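Local coordinates for penicillin-binding protein PbpB (Mycobacterium tuberculosis, PDB 6KGW) that cross-links the peptides of peptidoglycan during cell-wall synthesis and is acylated by penicillin-type antibiotics, at residues P264-S269 / V493-F498. Numbering follows the deposited sequence.
Sequences PFEPGS and VYWITF. With AIX ((2R,4S)-2-[(1R)-1-{[(2R)-2-amino-2-phenylacetyl]amino}-2-oxoethyl]-5,5-dimethyl-1,3-thiazolidine-4-carboxylic acid), chain E.
Trp-495 lays its indole under Phe-265 CB and the Glu-266 backbone, where the loop leading to the nucleophile crosses a strand of the antiparallel sheet in the penicillin-binding transpeptidase domain. Ser-269 closes 264-269, just before helix 272-281. It is the acyl-ester serine by similarity, and here Ser-269 OG is bonded to C15 of the opened antibiotic AIX at 1.5 Å. Ser-269 probably opens the SxxK motif; its side chain touches Lys-475 and Ser-324.

Trp-495 CB points from the strand toward the loop, and the indole presents one face to it. The five-membered ring lies under Phe-265 CB, with CD2 and CE2 nearest and CG, CD1 and NE1 a little farther. Phe-265 CB makes a CH-pi contact, 3.5 Å from the centroid of the Trp-495 five-membered ring and 14° off its normal. Trp-495 CE2 is 3.4 Å from Phe-265 CB, and CZ2 also lies beside that carbon. Trp-495 CE3 meets Glu-266 O at 3.4 Å. At the far rim, Trp-495 CZ3 meets Glu-266 N at 3.3 Å and Glu-266 CB at 3.6 Å, with CH2 near the same N.

The ends of both loop side chains lead away. Phe-265 has CG between its backbone N and carbonyl carbon (chi1 46°), which carries the phenyl to Met-393 and Met-514. The Phe-265 ring and the Trp-495 five-membered ring meet obliquely, planes 44° apart. Glu-266 sends OE1 to Tyr-489 OH and Gly-385 N.

No hydrogen bond links 264-269 to 493-498. Thr-497 turns its methyl to the loop, and Thr-497 CG2 packs 3.4 Å from Pro-267 O.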
loop_
_atom_site.group_PDB
_atom_site.type_symbol
_atom_site.label_atom_id
_atom_site.label_comp_id
_atom_site.label_asym_id
_atom_site.label_seq_id
_atom_site.Cartn_x
_atom_site.Cartn_y
_atom_site.Cartn_z
ATOM N N PRO A 264 -6.159 6.353 -7.492
ATOM C CA PRO A 264 -5.514 7.115 -6.433
ATOM C C PRO A 264 -6.548 7.854 -5.597
ATOM O O PRO A 264 -7.695 8.061 -6.000
ATOM C CB PRO A 264 -4.600 8.073 -7.207
ATOM C CG PRO A 264 -5.307 8.294 -8.463
ATOM C CD PRO A 264 -6.123 7.068 -8.773
ATOM N N PHE A 265 -6.115 8.231 -4.401
ATOM C CA PHE A 265 -6.941 8.926 -3.434
ATOM C C PHE A 265 -6.056 9.950 -2.755
ATOM O O PHE A 265 -4.829 9.872 -2.836
ATOM C CB PHE A 265 -7.519 7.963 -2.387
ATOM C CG PHE A 265 -6.499 7.011 -1.836
ATOM C CD1 PHE A 265 -5.737 7.345 -0.723
ATOM C CD2 PHE A 265 -6.274 5.775 -2.451
ATOM C CE1 PHE A 265 -4.772 6.456 -0.214
ATOM C CE2 PHE A 265 -5.322 4.892 -1.951
ATOM C CZ PHE A 265 -4.567 5.231 -0.840
ATOM N N GLU A 266 -6.674 10.900 -2.052
ATOM C CA GLU A 266 -5.850 11.779 -1.227
ATOM C C GLU A 266 -5.518 11.051 0.066
ATOM O O GLU A 266 -6.410 10.473 0.685
ATOM C CB GLU A 266 -6.549 13.107 -0.926
ATOM C CG GLU A 266 -6.877 13.941 -2.144
ATOM C CD GLU A 266 -7.166 15.394 -1.790
ATOM O OE1 GLU A 266 -6.585 15.906 -0.814
ATOM O OE2 GLU A 266 -7.981 16.031 -2.480
ATOM N N PRO A 267 -4.251 11.030 0.482
ATOM C CA PRO A 267 -3.853 10.156 1.596
ATOM C C PRO A 267 -4.136 10.717 2.986
ATOM O O PRO A 267 -4.160 9.939 3.951
ATOM C CB PRO A 267 -2.349 10.001 1.372
ATOM C CG PRO A 267 -1.966 11.375 0.784
ATOM C CD PRO A 267 -3.104 11.717 -0.135
ATOM N N GLY A 268 -4.337 12.025 3.134
ATOM C CA GLY A 268 -4.434 12.578 4.475
ATOM C C GLY A 268 -3.204 12.244 5.299
ATOM O O GLY A 268 -2.078 12.211 4.797
ATOM N N SER A 269 -3.435 11.899 6.562
ATOM C CA SER A 269 -2.373 11.829 7.560
ATOM C C SER A 269 -1.347 10.707 7.366
ATOM O O SER A 269 -0.264 10.785 7.971
ATOM C CB SER A 269 -3.002 11.699 8.935
ATOM O OG SER A 269 -3.437 12.969 9.314
ATOM N N VAL A 493 -17.193 12.479 4.557
ATOM C CA VAL A 493 -16.858 11.366 3.669
ATOM C C VAL A 493 -15.342 11.266 3.601
ATOM O O VAL A 493 -14.670 12.222 3.192
ATOM C CB VAL A 493 -17.454 11.540 2.265
ATOM C CG1 VAL A 493 -17.136 10.317 1.410
ATOM C CG2 VAL A 493 -18.959 11.778 2.337
ATOM N N TYR A 494 -14.798 10.110 3.984
ATOM C CA TYR A 494 -13.359 9.993 4.170
ATOM C C TYR A 494 -12.784 8.785 3.448
ATOM O O TYR A 494 -13.465 7.783 3.217
ATOM C CB TYR A 494 -12.992 9.906 5.658
ATOM C CG TYR A 494 -13.600 11.007 6.509
ATOM C CD1 TYR A 494 -13.119 12.310 6.445
ATOM C CD2 TYR A 494 -14.645 10.741 7.384
ATOM C CE1 TYR A 494 -13.661 13.316 7.233
ATOM C CE2 TYR A 494 -15.198 11.740 8.174
ATOM C CZ TYR A 494 -14.701 13.030 8.091
ATOM O OH TYR A 494 -15.240 14.041 8.869
ATOM N N TRP A 495 -11.517 8.904 3.077
ATOM C CA TRP A 495 -10.662 7.748 2.870
ATOM C C TRP A 495 -9.972 7.475 4.196
ATOM O O TRP A 495 -9.281 8.350 4.714
ATOM C CB TRP A 495 -9.621 7.997 1.783
ATOM C CG TRP A 495 -10.162 8.115 0.403
ATOM C CD1 TRP A 495 -10.735 7.124 -0.351
ATOM C CD2 TRP A 495 -10.128 9.276 -0.423
ATOM N NE1 TRP A 495 -11.088 7.610 -1.587
ATOM C CE2 TRP A 495 -10.714 8.928 -1.658
ATOM C CE3 TRP A 495 -9.660 10.583 -0.237
ATOM C CZ2 TRP A 495 -10.846 9.837 -2.693
ATOM C CZ3 TRP A 495 -9.794 11.474 -1.254
ATOM C CH2 TRP A 495 -10.387 11.105 -2.474
ATOM N N ILE A 496 -10.207 6.297 4.776
ATOM C CA ILE A 496 -9.443 5.847 5.932
ATOM C C ILE A 496 -8.260 5.043 5.427
ATOM O O ILE A 496 -8.344 4.329 4.419
ATOM C CB ILE A 496 -10.313 5.021 6.896
ATOM C CG1 ILE A 496 -11.569 5.811 7.281
ATOM C CG2 ILE A 496 -9.498 4.624 8.120
ATOM C CD1 ILE A 496 -11.312 7.265 7.623
ATOM N N THR A 497 -7.147 5.147 6.127
ATOM C CA THR A 497 -5.900 4.652 5.582
ATOM C C THR A 497 -5.004 4.277 6.751
ATOM O O THR A 497 -5.029 4.952 7.785
ATOM C CB THR A 497 -5.326 5.742 4.653
ATOM O OG1 THR A 497 -4.378 5.203 3.743
ATOM C CG2 THR A 497 -4.739 6.876 5.414
ATOM N N PHE A 498 -4.323 3.129 6.638
ATOM C CA PHE A 498 -3.292 2.733 7.589
ATOM C C PHE A 498 -2.110 2.171 6.815
ATOM O O PHE A 498 -2.285 1.545 5.763
ATOM C CB PHE A 498 -3.780 1.693 8.619
ATOM C CG PHE A 498 -2.888 1.589 9.860
ATOM C CD1 PHE A 498 -1.754 0.787 9.864
ATOM C CD2 PHE A 498 -3.181 2.314 11.008
ATOM C CE1 PHE A 498 -0.945 0.696 10.982
ATOM C CE2 PHE A 498 -2.365 2.238 12.128
ATOM C CZ PHE A 498 -1.252 1.423 12.110
HETATM C C8 AIX E . -11.974 13.709 10.314
HETATM C C5 AIX E . -10.111 15.086 9.647
HETATM C C6 AIX E . -7.173 12.295 12.791
HETATM N N1 AIX E . -7.052 14.374 9.410
HETATM C C2 AIX E . -6.048 10.136 11.940
HETATM N N3 AIX E . -5.221 12.338 11.294
HETATM C C4 AIX E . -9.067 15.477 8.616
HETATM C C1 AIX E . -6.599 12.027 14.182
HETATM C C3 AIX E . -7.657 15.558 9.228
HETATM C C7 AIX E . -11.043 14.097 9.363
HETATM C C9 AIX E . -11.984 14.302 11.558
HETATM C C10 AIX E . -11.068 15.291 11.848
HETATM C C11 AIX E . -10.141 15.685 10.898
HETATM C C12 AIX E . -6.428 11.575 11.626
HETATM C C13 AIX E . -5.465 13.763 11.313
HETATM C C14 AIX E . -5.658 14.210 9.823
HETATM C C15 AIX E . -4.882 13.143 8.973
HETATM C C16 AIX E . -8.664 11.965 12.744
HETATM N N2 AIX E . -9.447 16.717 7.913
HETATM O O1 AIX E . -4.787 10.040 12.222
HETATM O O2 AIX E . -6.828 9.188 11.930
HETATM O O3 AIX E . -7.143 16.640 9.502
HETATM O O4 AIX E . -5.425 12.165 8.533
HETATM S S1 AIX E . -6.937 14.073 12.372
#